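Local coordinates for protein acetylxylan esterase A (PDB 5X6S) that removes acetyl side groups from the backbone of plant xylan as a secreted serine esterase of carbohydrate esterase family 1, at residues Y53-L56 against S57-G61; A177-A180 against E181-S185; Y211-C214 against K215-G219; N234-Q237 against T238-T242; P262-G265 against D266-M269. All coordinates share one frame; numbering follows the deposited sequence.

In the fold
Contact 1 (53-56 with 57-61) lies within helix 53-60 and ends where the chain turns toward strand 63-68. Contact 2 (177-180 with 181-185) follows the last turns of helix 173-182, and contact 3 (211-214 with 215-219) the middle of helix 208-221. These two touch through Ala-177, Ala-180 and Gln-216. Contact 4 (234-237 with 238-242) closes the loop between strands 230-232 and 240-246 at one edge of the sheet. Contact 5 (262-265 with 266-269) starts helix 265-272. It touches contact 4 through Gln-237 and His-264, and contact 1 through Tyr-53 and Asp-268. All five follow in series; none nest or cross.

Contact 1: Y53-L56 against S57-G61; sequences YATL and SEQYG
Ser-57 OG reaches back one turn along helix 53-60 and donates to Ala-54 O at 2.8 Å. It can do so because OG sits between its own backbone N and carbonyl carbon (chi1 83°). The same residue's N bonds Tyr-53 O at 2.8 Å, so Ser-57 grips the preceding turn twice. Glu-58 N adds two weak bonds, to Ala-54 O and Thr-55 O. Leu-56 O takes two donors. Tyr-60 N, at 2.9 Å, arrives nearly in line with the C=O bond. Gln-59 N lies well above the carbonyl plane. Such sharing of one oxygen between i+3 and i+4 donors is common in the last turn of a helix, and here Gly-61 ends it. Gly-61, with positive phi, is the first residue to leave the helix, and its N still bonds Ser-57 O at 2.7 Å.

Leu-56 CD2 lies against the amide end of Gln-59, with NE2 at 3.8 Å, and the two chains cross at a slant. CD2 is also 4.3 Å from Tyr-60 CE2. A water donates to Thr-55 O and accepts weakly from Gln-59 NE2. Further out, Glu-58 bends at chi2 and leads away from the helix turn; its carboxylate bonds Tyr-22 OH and the backbone N of Asn-25 and Asn-26. Tyr-53 points its hydroxyl to Asp-268. Leu-56 and Tyr-60 meet Met-269 of helix 265-272, while Ser-57 and Ala-54 face strands 63-68 and 18-23.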
loop_
_atom_site.group_PDB
_atom_site.type_symbol
_atom_site.label_atom_id
_atom_site.label_comp_id
_atom_site.label_asym_id
_atom_site.label_seq_id
_atom_site.Cartn_x
_atom_site.Cartn_y
_atom_site.Cartn_z
ATOM N N TYR A 53 3.476 20.837 10.962
ATOM C CA TYR A 53 2.645 19.619 10.845
ATOM C C TYR A 53 1.773 19.315 12.047
ATOM O O TYR A 53 0.641 18.831 11.891
ATOM C CB TYR A 53 3.499 18.369 10.457
ATOM C CG TYR A 53 4.251 18.592 9.180
ATOM C CD1 TYR A 53 3.572 18.874 8.019
ATOM C CD2 TYR A 53 5.655 18.695 9.170
ATOM C CE1 TYR A 53 4.251 19.169 6.822
ATOM C CE2 TYR A 53 6.330 19.005 8.007
ATOM C CZ TYR A 53 5.623 19.232 6.841
ATOM O OH TYR A 53 6.276 19.560 5.713
ATOM N N ALA A 54 2.281 19.555 13.249
ATOM C CA ALA A 54 1.438 19.356 14.462
ATOM C C ALA A 54 0.264 20.324 14.513
ATOM O O ALA A 54 -0.843 19.925 14.865
ATOM C CB ALA A 54 2.282 19.480 15.752
ATOM N N THR A 55 0.484 21.580 14.126
ATOM C CA THR A 55 -0.579 22.565 14.041
ATOM C C THR A 55 -1.623 22.085 13.015
ATOM O O THR A 55 -2.823 22.079 13.279
ATOM C CB THR A 55 -0.026 23.985 13.664
ATOM O OG1 THR A 55 0.784 24.469 14.728
ATOM C CG2 THR A 55 -1.125 24.992 13.407
ATOM N N LEU A 56 -1.146 21.668 11.849
ATOM C CA LEU A 56 -2.038 21.150 10.790
ATOM C C LEU A 56 -2.782 19.843 11.173
ATOM O O LEU A 56 -3.945 19.631 10.750
ATOM C CB LEU A 56 -1.264 21.007 9.487
ATOM C CG LEU A 56 -0.754 22.307 8.828
ATOM C CD1 LEU A 56 0.345 22.027 7.819
ATOM C CD2 LEU A 56 -1.903 23.109 8.183
ATOM N N SER A 57 -2.147 18.986 11.966
ATOM C CA SER A 57 -2.781 17.740 12.455
ATOM C C SER A 57 -4.017 18.044 13.297
ATOM O O SER A 57 -4.944 17.287 13.343
ATOM C CB SER A 57 -1.807 16.904 13.272
ATOM O OG SER A 57 -1.732 17.329 14.603
ATOM N N GLU A 58 -4.027 19.196 13.948
ATOM C CA GLU A 58 -5.201 19.611 14.690
ATOM C C GLU A 58 -6.336 20.081 13.787
ATOM O O GLU A 58 -7.487 20.087 14.208
ATOM C CB GLU A 58 -4.845 20.671 15.735
ATOM C CG GLU A 58 -3.936 20.136 16.858
ATOM C CD GLU A 58 -4.597 19.174 17.832
ATOM O OE1 GLU A 58 -5.815 18.873 17.707
ATOM O OE2 GLU A 58 -3.876 18.676 18.724
ATOM N N GLN A 59 -6.029 20.457 12.547
ATOM C CA GLN A 59 -7.060 20.765 11.605
ATOM C C GLN A 59 -7.559 19.490 10.956
ATOM O O GLN A 59 -8.782 19.280 10.835
ATOM C CB GLN A 59 -6.572 21.715 10.546
ATOM C CG GLN A 59 -6.249 23.085 11.085
ATOM C CD GLN A 59 -5.473 23.932 10.092
ATOM O OE1 GLN A 59 -5.775 23.933 8.867
ATOM N NE2 GLN A 59 -4.435 24.631 10.613
ATOM N N TYR A 60 -6.623 18.646 10.529
ATOM C CA TYR A 60 -6.944 17.518 9.608
ATOM C C TYR A 60 -6.979 16.163 10.285
ATOM O O TYR A 60 -7.459 15.177 9.711
ATOM C CB TYR A 60 -5.970 17.557 8.415
ATOM C CG TYR A 60 -6.124 18.775 7.535
ATOM C CD1 TYR A 60 -7.234 18.933 6.713
ATOM C CD2 TYR A 60 -5.184 19.796 7.560
ATOM C CE1 TYR A 60 -7.366 20.060 5.913
ATOM C CE2 TYR A 60 -5.326 20.921 6.784
ATOM C CZ TYR A 60 -6.424 21.052 5.976
ATOM O OH TYR A 60 -6.523 22.172 5.181
ATOM N N GLY A 61 -6.522 16.102 11.526
ATOM C CA GLY A 61 -6.676 14.919 12.367
ATOM C C GLY A 61 -5.729 13.763 12.139
ATOM O O GLY A 61 -5.977 12.661 12.669
HETATM O O HOH W 1 -4.721 23.923 13.831
#

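Contact 2: A177-A180 against E181-S185; sequences ASIA and EAMYS
The backbone of 177-185 goes from regular helical bonding to a tighter turn: Glu-181 N bonds Ala-177 O at 2.8 Å and Ala-182 N bonds Ser-178 O at 3.0 Å, but Met-183 N reaches only three residues back, to Ala-180 O at 3.1 Å, from above the carbonyl plane.

Met-183 leans back over the turn before it. Its CG lies beside the backbone N (chi1 -58°), and the chain beyond is extended. Met-183 CG therefore rests 3.3 Å from Ile-179 O. The CE methyl of Met-183 meets the CG2 branch of Ile-179 at 4.1 Å, the two side chains at a slant. Glu-181 is bent at chi2. A water joins its OE1 to Ser-178 O, donating to both. OE2 of the same carboxylate accepts from Gly-186 N, so both oxygens have partners, one of them in the chain just after the helix. Ser-178 OG bonds Glu-174 O, one turn earlier.

Tyr-184 swings out of the helix. Its ring stacks with those of His-86 and Tyr-187, and its hydroxyl bonds Ser-111 OG of the second subunit. Ile-179 touches the N-acetylglucosamine of the attached glycan. Ala-177 and Ala-180 pack on helix 208-221, where they meet Val-220 and Gln-216. Met-183 lies against Ala-130 and Thr-131 of helix 120-131.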
loop_
_atom_site.group_PDB
_atom_site.type_symbol
_atom_site.label_atom_id
_atom_site.label_comp_id
_atom_site.label_asym_id
_atom_site.label_seq_id
_atom_site.Cartn_x
_atom_site.Cartn_y
_atom_site.Cartn_z
ATOM N N ALA A 177 16.800 6.241 -12.520
ATOM C CA ALA A 177 15.657 5.364 -12.336
ATOM C C ALA A 177 16.160 3.948 -11.994
ATOM O O ALA A 177 15.611 3.304 -11.095
ATOM C CB ALA A 177 14.777 5.335 -13.554
ATOM N N SER A 178 17.214 3.488 -12.673
ATOM C CA SER A 178 17.866 2.202 -12.323
ATOM C C SER A 178 18.386 2.139 -10.904
ATOM O O SER A 178 18.294 1.104 -10.256
ATOM C CB SER A 178 19.063 1.892 -13.234
ATOM O OG SER A 178 18.527 1.627 -14.494
ATOM N N ILE A 179 18.966 3.235 -10.457
ATOM C CA ILE A 179 19.464 3.338 -9.090
ATOM C C ILE A 179 18.294 3.223 -8.110
ATOM O O ILE A 179 18.420 2.516 -7.099
ATOM C CB ILE A 179 20.323 4.596 -8.882
ATOM C CG1 ILE A 179 21.657 4.397 -9.636
ATOM C CG2 ILE A 179 20.682 4.822 -7.427
ATOM C CD1 ILE A 179 22.384 5.691 -9.884
ATOM N N ALA A 180 17.169 3.861 -8.439
ATOM C CA ALA A 180 16.013 3.865 -7.538
ATOM C C ALA A 180 15.346 2.477 -7.534
ATOM O O ALA A 180 14.986 1.937 -6.472
ATOM C CB ALA A 180 15.026 4.958 -7.955
ATOM N N GLU A 181 15.205 1.898 -8.720
ATOM C CA GLU A 181 14.606 0.585 -8.878
ATOM C C GLU A 181 15.405 -0.464 -8.083
ATOM O O GLU A 181 14.818 -1.365 -7.478
ATOM C CB GLU A 181 14.503 0.227 -10.360
ATOM C CG GLU A 181 13.610 -0.985 -10.690
ATOM C CD GLU A 181 14.246 -2.381 -10.383
ATOM O OE1 GLU A 181 15.516 -2.488 -10.338
ATOM O OE2 GLU A 181 13.461 -3.364 -10.206
ATOM N N ALA A 182 16.734 -0.341 -8.097
ATOM C CA ALA A 182 17.599 -1.320 -7.476
ATOM C C ALA A 182 17.429 -1.362 -5.931
ATOM O O ALA A 182 17.797 -2.339 -5.266
ATOM C CB ALA A 182 19.039 -1.018 -7.829
ATOM N N MET A 183 16.869 -0.274 -5.374
ATOM C CA MET A 183 16.638 -0.201 -3.926
ATOM C C MET A 183 15.490 -1.132 -3.495
ATOM O O MET A 183 15.384 -1.473 -2.319
ATOM C CB MET A 183 16.350 1.232 -3.518
ATOM C CG MET A 183 17.498 2.153 -3.913
ATOM S SD MET A 183 17.507 3.719 -3.046
ATOM C CE MET A 183 19.004 4.376 -3.740
ATOM N N TYR A 184 14.583 -1.453 -4.402
ATOM C CA TYR A 184 13.660 -2.547 -4.194
ATOM C C TYR A 184 13.555 -3.322 -5.510
ATOM O O TYR A 184 12.566 -3.161 -6.246
ATOM C CB TYR A 184 12.268 -2.045 -3.719
ATOM C CG TYR A 184 11.307 -3.106 -3.256
ATOM C CD1 TYR A 184 11.582 -4.462 -3.403
ATOM C CD2 TYR A 184 10.088 -2.755 -2.640
ATOM C CE1 TYR A 184 10.691 -5.418 -2.967
ATOM C CE2 TYR A 184 9.186 -3.708 -2.236
ATOM C CZ TYR A 184 9.469 -5.043 -2.405
ATOM O OH TYR A 184 8.552 -6.013 -2.025
ATOM N N SER A 185 14.537 -4.173 -5.819
ATOM C CA SER A 185 14.505 -4.774 -7.173
ATOM C C SER A 185 13.314 -5.673 -7.408
ATOM O O SER A 185 12.892 -6.445 -6.517
ATOM C CB SER A 185 15.810 -5.446 -7.644
ATOM O OG SER A 185 16.157 -6.489 -6.819
HETATM O O HOH W 2 17.736 -1.429 -11.328
#

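Contact 3: Y211-C214 against K215-G219; sequences YETC and KQWAG
Thr-213 lies alongside the five-membered part of the Trp-217 ring, pointing the same way. Its CG2 is 3.7 Å from both Trp-217 NE1 and CD1. Over one face of the indole sits the amide oxygen of Gln-216, with OE1 offset toward the rim. Trp-217 NE1 bonds Asn-126 OD1, which helps to fix the rotation of the ring.

Glu-212 and Lys-215 run side by side and form a salt bridge. Lys-215 is extended beyond CG, while Glu-212 is bent at chi2 (-47°) and comes round to meet it. Lys-215 NZ sits 2.7 Å from Glu-212 OE2, on that oxygen's syn lone pair. The carboxylate has further partners: OE1 accepts from Trp-176 NE1 and Thr-171 N, and OE2 from Gln-208 NE2. Lys-215 NZ also bonds Thr-171 O. This network probably favours a charged glutamate.

The backbone is plain alpha helix, with Lys-215 N to Tyr-211 O at 2.9 Å and Trp-217 N to Thr-213 O at 3.1 Å. Helix 208-221 rests on the sheet through Thr-213 and Trp-217, which meet Ile-196 of strand 193-199. Trp-217 also touches helix 120-131, and Lys-215 and Gln-216 face helix 173-182.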
loop_
_atom_site.group_PDB
_atom_site.type_symbol
_atom_site.label_atom_id
_atom_site.label_comp_id
_atom_site.label_asym_id
_atom_site.label_seq_id
_atom_site.Cartn_x
_atom_site.Cartn_y
_atom_site.Cartn_z
ATOM N N TYR A 211 17.527 18.982 -10.408
ATOM C CA TYR A 211 17.248 18.427 -11.744
ATOM C C TYR A 211 17.503 16.924 -11.760
ATOM O O TYR A 211 16.768 16.189 -12.387
ATOM C CB TYR A 211 18.082 19.163 -12.817
ATOM C CG TYR A 211 17.655 20.623 -12.908
ATOM C CD1 TYR A 211 16.470 20.987 -13.514
ATOM C CD2 TYR A 211 18.407 21.618 -12.268
ATOM C CE1 TYR A 211 16.083 22.342 -13.573
ATOM C CE2 TYR A 211 18.006 22.942 -12.296
ATOM C CZ TYR A 211 16.843 23.289 -12.935
ATOM O OH TYR A 211 16.438 24.611 -12.943
ATOM N N GLU A 212 18.541 16.497 -11.054
ATOM C CA GLU A 212 18.867 15.044 -10.929
ATOM C C GLU A 212 17.736 14.270 -10.267
ATOM O O GLU A 212 17.435 13.169 -10.640
ATOM C CB GLU A 212 20.159 14.856 -10.178
ATOM C CG GLU A 212 21.357 15.484 -10.895
ATOM C CD GLU A 212 21.389 15.116 -12.394
ATOM O OE1 GLU A 212 21.615 13.924 -12.735
ATOM O OE2 GLU A 212 21.152 16.030 -13.220
ATOM N N THR A 213 17.072 14.885 -9.306
ATOM C CA THR A 213 15.917 14.259 -8.631
ATOM C C THR A 213 14.699 14.177 -9.531
ATOM O O THR A 213 13.986 13.162 -9.550
ATOM C CB THR A 213 15.578 15.017 -7.310
ATOM O OG1 THR A 213 16.733 15.050 -6.442
ATOM C CG2 THR A 213 14.429 14.356 -6.608
ATOM N N CYS A 214 14.415 15.252 -10.280
ATOM C CA CYS A 214 13.293 15.245 -11.184
ATOM C C CYS A 214 13.518 14.236 -12.317
ATOM O O CYS A 214 12.583 13.547 -12.715
ATOM C CB CYS A 214 13.071 16.659 -11.737
ATOM S SG CYS A 214 12.353 17.815 -10.500
ATOM N N LYS A 215 14.750 14.153 -12.799
ATOM C CA LYS A 215 15.169 13.091 -13.741
ATOM C C LYS A 215 14.857 11.723 -13.162
ATOM O O LYS A 215 14.173 10.902 -13.816
ATOM C CB LYS A 215 16.664 13.177 -14.006
ATOM C CG LYS A 215 17.119 14.296 -14.963
ATOM C CD LYS A 215 18.617 14.387 -14.913
ATOM C CE LYS A 215 19.212 15.291 -15.955
ATOM N NZ LYS A 215 20.704 15.267 -15.786
ATOM N N GLN A 216 15.343 11.476 -11.947
ATOM C CA GLN A 216 15.132 10.173 -11.272
ATOM C C GLN A 216 13.676 9.753 -11.286
ATOM O O GLN A 216 13.332 8.669 -11.809
ATOM C CB GLN A 216 15.645 10.220 -9.859
ATOM C CG GLN A 216 15.397 8.929 -9.091
ATOM C CD GLN A 216 16.256 8.868 -7.833
ATOM O OE1 GLN A 216 16.062 9.644 -6.911
ATOM N NE2 GLN A 216 17.237 7.982 -7.822
ATOM N N TRP A 217 12.786 10.619 -10.787
ATOM C CA TRP A 217 11.384 10.250 -10.712
ATOM C C TRP A 217 10.675 10.184 -12.040
ATOM O O TRP A 217 9.808 9.333 -12.222
ATOM C CB TRP A 217 10.610 11.081 -9.670
ATOM C CG TRP A 217 11.206 10.915 -8.290
ATOM C CD1 TRP A 217 11.786 11.879 -7.530
ATOM C CD2 TRP A 217 11.361 9.689 -7.563
ATOM N NE1 TRP A 217 12.264 11.340 -6.347
ATOM C CE2 TRP A 217 12.001 10.001 -6.341
ATOM C CE3 TRP A 217 11.010 8.356 -7.819
ATOM C CZ2 TRP A 217 12.299 9.031 -5.375
ATOM C CZ3 TRP A 217 11.309 7.382 -6.850
ATOM C CH2 TRP A 217 11.934 7.716 -5.662
ATOM N N ALA A 218 11.056 11.057 -12.969
ATOM C CA ALA A 218 10.608 10.961 -14.361
ATOM C C ALA A 218 10.939 9.551 -14.901
ATOM O O ALA A 218 10.080 8.894 -15.422
ATOM C CB ALA A 218 11.269 12.039 -15.218
ATOM N N GLY A 219 12.174 9.112 -14.742
ATOM C CA GLY A 219 12.588 7.777 -15.243
ATOM C C GLY A 219 11.753 6.702 -14.560
ATOM O O GLY A 219 11.206 5.791 -15.225
#

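Contact 4: N234-Q237 against T238-T242; sequences NTPQ and TNYET
Gln-237 has CG placed between its backbone N and carbonyl carbon (chi1 74°), and the extended chain beyond lays its amide over one face of the Tyr-240 ring. The two planes are 21° apart. Gln-237 CD is 3.5 Å from Tyr-240 CE1, and Gln-237 CG is 3.3 Å from Tyr-240 CD1. Gln-237 OE1 is hydrogen-bonded to His-264 NE2, which helps to hold the amide over the ring. Gln-237 NE2 reaches Thr-238 O through a water. Pro-236, after a cis peptide bond, brings its CD to 3.7 Å from Tyr-240 CB.

Gln-237 and Tyr-240 are the ends of a type II beta turn, closed by Tyr-240 N on Gln-237 O at 3.0 Å. The turn belongs to the beta-hairpin connection between antiparallel strands 230-232 and 240-246. Asn-239 takes the positive-phi place of the turn. Its N donates to Asn-234 OD1 at 2.9 Å, in the carbonyl plane and almost straight at 174°. A water also links that OD1 to Asn-239 OD1.

Further along, Thr-235 N bonds Tyr-240 O. Thr-242 OG1 donates to Thr-235 O at 2.7 Å from well above the carbonyl plane. Tyr-240 and Thr-242 face Ile-252 of strand 249-254.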
loop_
_atom_site.group_PDB
_atom_site.type_symbol
_atom_site.label_atom_id
_atom_site.label_comp_id
_atom_site.label_asym_id
_atom_site.label_seq_id
_atom_site.Cartn_x
_atom_site.Cartn_y
_atom_site.Cartn_z
ATOM N N ASN A 234 5.151 31.609 -10.918
ATOM C CA ASN A 234 4.790 32.210 -9.608
ATOM C C ASN A 234 3.826 31.317 -8.806
ATOM O O ASN A 234 2.803 31.768 -8.282
ATOM C CB ASN A 234 4.202 33.640 -9.815
ATOM C CG ASN A 234 5.205 34.573 -10.454
ATOM O OD1 ASN A 234 6.366 34.682 -9.989
ATOM N ND2 ASN A 234 4.802 35.208 -11.567
ATOM N N THR A 235 4.151 30.029 -8.787
ATOM C CA THR A 235 3.305 29.009 -8.183
ATOM C C THR A 235 4.230 28.081 -7.365
ATOM O O THR A 235 5.169 27.541 -7.911
ATOM C CB THR A 235 2.574 28.219 -9.288
ATOM O OG1 THR A 235 1.727 29.088 -10.062
ATOM C CG2 THR A 235 1.710 27.070 -8.694
ATOM N N PRO A 236 4.003 27.927 -6.038
ATOM C CA PRO A 236 2.884 28.460 -5.225
ATOM C C PRO A 236 2.968 29.942 -4.861
ATOM O O PRO A 236 2.022 30.452 -4.277
ATOM C CB PRO A 236 2.944 27.597 -3.947
ATOM C CG PRO A 236 4.407 27.351 -3.804
ATOM C CD PRO A 236 4.941 27.144 -5.208
ATOM N N GLN A 237 4.066 30.629 -5.182
ATOM C CA GLN A 237 4.195 32.091 -4.867
ATOM C C GLN A 237 5.195 32.730 -5.825
ATOM O O GLN A 237 5.841 32.023 -6.606
ATOM C CB GLN A 237 4.696 32.317 -3.428
ATOM C CG GLN A 237 6.186 32.025 -3.207
ATOM C CD GLN A 237 6.549 31.898 -1.745
ATOM O OE1 GLN A 237 6.104 30.980 -1.101
ATOM N NE2 GLN A 237 7.363 32.787 -1.235
ATOM N N THR A 238 5.376 34.053 -5.697
ATOM C CA THR A 238 6.284 34.819 -6.544
ATOM C C THR A 238 7.656 34.191 -6.559
ATOM O O THR A 238 8.214 33.859 -5.506
ATOM C CB THR A 238 6.364 36.302 -6.069
ATOM O OG1 THR A 238 5.043 36.838 -6.107
ATOM C CG2 THR A 238 7.312 37.139 -6.925
ATOM N N ASN A 239 8.181 33.997 -7.778
ATOM C CA ASN A 239 9.513 33.507 -8.015
ATOM C C ASN A 239 9.707 32.010 -7.747
ATOM O O ASN A 239 10.820 31.505 -7.845
ATOM C CB ASN A 239 10.554 34.326 -7.286
ATOM C CG ASN A 239 10.752 35.702 -7.933
ATOM O OD1 ASN A 239 10.534 35.881 -9.138
ATOM N ND2 ASN A 239 11.141 36.667 -7.131
ATOM N N TYR A 240 8.607 31.334 -7.419
ATOM C CA TYR A 240 8.598 29.888 -7.434
ATOM C C TYR A 240 7.963 29.453 -8.768
ATOM O O TYR A 240 6.973 30.021 -9.198
ATOM C CB TYR A 240 7.741 29.374 -6.295
ATOM C CG TYR A 240 8.366 29.385 -4.930
ATOM C CD1 TYR A 240 8.907 30.535 -4.388
ATOM C CD2 TYR A 240 8.359 28.233 -4.136
ATOM C CE1 TYR A 240 9.457 30.540 -3.119
ATOM C CE2 TYR A 240 8.924 28.225 -2.861
ATOM C CZ TYR A 240 9.439 29.371 -2.338
ATOM O OH TYR A 240 9.986 29.357 -1.057
ATOM N N GLU A 241 8.485 28.404 -9.387
ATOM C CA GLU A 241 7.842 27.892 -10.600
ATOM C C GLU A 241 7.578 26.406 -10.491
ATOM O O GLU A 241 8.487 25.656 -10.186
ATOM C CB GLU A 241 8.760 28.135 -11.816
ATOM C CG GLU A 241 8.181 27.679 -13.170
ATOM C CD GLU A 241 9.269 27.661 -14.254
ATOM O OE1 GLU A 241 10.271 26.875 -14.097
ATOM O OE2 GLU A 241 9.180 28.453 -15.227
ATOM N N THR A 242 6.340 26.004 -10.766
ATOM C CA THR A 242 5.928 24.600 -10.676
ATOM C C THR A 242 5.914 23.945 -12.063
ATOM O O THR A 242 5.274 24.434 -12.968
ATOM C CB THR A 242 4.544 24.466 -10.002
ATOM O OG1 THR A 242 4.605 25.011 -8.669
ATOM C CG2 THR A 242 4.132 23.031 -9.875
HETATM O O HOH W 3 8.314 36.732 -10.768
HETATM O O HOH W 4 8.485 34.672 -3.135
#

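Contact 5: P262-G265 against D266-M269; sequences PIHG and DKDM
This is a helix-start contact: the loop after strand 249-254 passes into helix 265-272, with His-264 at the N-cap position. The His-264 backbone oxygen opens the helical bonding. Asp-268 N donates to it at 3.0 Å, nearly end-on to the carbonyl. Met-269 N follows, bonding Gly-265 O at 3.1 Å with an N-H...O angle of 165°.

His-264 is held at both ring nitrogens. ND1 donates to Pro-262 O at 2.8 Å, with that oxygen close to the ring plane. NE2 has Gln-237 as its partner, and the ring also meets Tyr-240 at an angle. The CB of His-264 lies 3.8 Å from both CB and CG of Lys-267. Lys-267 then bends at chi2 and chi3, and its NZ forms a salt bridge with Glu-270.

Asp-268 points back toward the loop. Its OD2 rests 3.6 Å from Ile-263 CG2, and the two side chains cross at about a right angle. The carboxylate is buried but has polar partners, Tyr-142 OH at OD1 and Tyr-53 at OD2. Tyr-142 OH also bonds His-264 N, so it joins the N-cap residue to the first turn.

Asp-266 meets Leu-56 and Met-269 meets Phe-62. The Ile-263 side chain lies about 10 Å from that of Ser-119, the probable nucleophile. The setting is that of an alpha/beta-hydrolase, in which a C-terminal helix follows the last strands of the central sheet.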
loop_
_atom_site.group_PDB
_atom_site.type_symbol
_atom_site.label_atom_id
_atom_site.label_comp_id
_atom_site.label_asym_id
_atom_site.label_seq_id
_atom_site.Cartn_x
_atom_site.Cartn_y
_atom_site.Cartn_z
ATOM N N PRO A 262 11.748 27.005 2.519
ATOM C CA PRO A 262 10.901 26.894 3.739
ATOM C C PRO A 262 9.706 25.995 3.467
ATOM O O PRO A 262 9.193 25.996 2.371
ATOM C CB PRO A 262 10.375 28.326 3.977
ATOM C CG PRO A 262 10.961 29.194 2.889
ATOM C CD PRO A 262 11.879 28.387 2.011
ATOM N N ILE A 263 9.242 25.271 4.483
ATOM C CA ILE A 263 8.119 24.387 4.338
ATOM C C ILE A 263 6.859 25.182 4.015
ATOM O O ILE A 263 6.560 26.196 4.652
ATOM C CB ILE A 263 7.864 23.636 5.675
ATOM C CG1 ILE A 263 9.023 22.728 6.034
ATOM C CG2 ILE A 263 6.562 22.845 5.600
ATOM C CD1 ILE A 263 8.961 22.214 7.463
ATOM N N HIS A 264 6.099 24.734 3.019
ATOM C CA HIS A 264 4.844 25.325 2.691
ATOM C C HIS A 264 3.788 24.332 3.187
ATOM O O HIS A 264 3.267 23.518 2.421
ATOM C CB HIS A 264 4.703 25.569 1.181
ATOM C CG HIS A 264 5.579 26.666 0.657
ATOM N ND1 HIS A 264 6.940 26.711 0.868
ATOM C CD2 HIS A 264 5.270 27.786 -0.039
ATOM C CE1 HIS A 264 7.437 27.805 0.315
ATOM N NE2 HIS A 264 6.441 28.468 -0.248
ATOM N N GLY A 265 3.453 24.419 4.472
ATOM C CA GLY A 265 2.546 23.447 5.109
ATOM C C GLY A 265 1.153 23.322 4.464
ATOM O O GLY A 265 0.673 22.210 4.238
ATOM N N ASP A 266 0.491 24.450 4.142
ATOM C CA ASP A 266 -0.801 24.327 3.503
ATOM C C ASP A 266 -0.688 23.643 2.124
ATOM O O ASP A 266 -1.544 22.836 1.752
ATOM C CB ASP A 266 -1.533 25.680 3.346
ATOM C CG ASP A 266 -1.711 26.444 4.685
ATOM O OD1 ASP A 266 -1.598 25.881 5.769
ATOM O OD2 ASP A 266 -1.949 27.660 4.619
ATOM N N LYS A 267 0.364 23.972 1.394
ATOM C CA LYS A 267 0.627 23.319 0.090
ATOM C C LYS A 267 0.872 21.818 0.219
ATOM O O LYS A 267 0.486 21.044 -0.644
ATOM C CB LYS A 267 1.780 23.997 -0.661
ATOM C CG LYS A 267 1.577 25.472 -1.021
ATOM C CD LYS A 267 0.172 25.797 -1.476
ATOM C CE LYS A 267 -0.096 25.357 -2.861
ATOM N NZ LYS A 267 -1.342 26.035 -3.378
ATOM N N ASP A 268 1.517 21.415 1.307
ATOM C CA ASP A 268 1.730 19.991 1.588
ATOM C C ASP A 268 0.381 19.319 1.760
ATOM O O ASP A 268 0.153 18.237 1.210
ATOM C CB ASP A 268 2.568 19.751 2.852
ATOM C CG ASP A 268 3.989 20.244 2.763
ATOM O OD1 ASP A 268 4.497 20.600 1.672
ATOM O OD2 ASP A 268 4.651 20.324 3.838
ATOM N N MET A 269 -0.518 19.939 2.536
ATOM C CA MET A 269 -1.871 19.437 2.734
ATOM C C MET A 269 -2.624 19.163 1.419
ATOM O O MET A 269 -3.400 18.192 1.293
ATOM C CB MET A 269 -2.675 20.388 3.651
ATOM C CG MET A 269 -2.142 20.560 5.078
ATOM S SD MET A 269 -1.919 18.972 5.968
ATOM C CE MET A 269 -0.201 18.602 5.648
#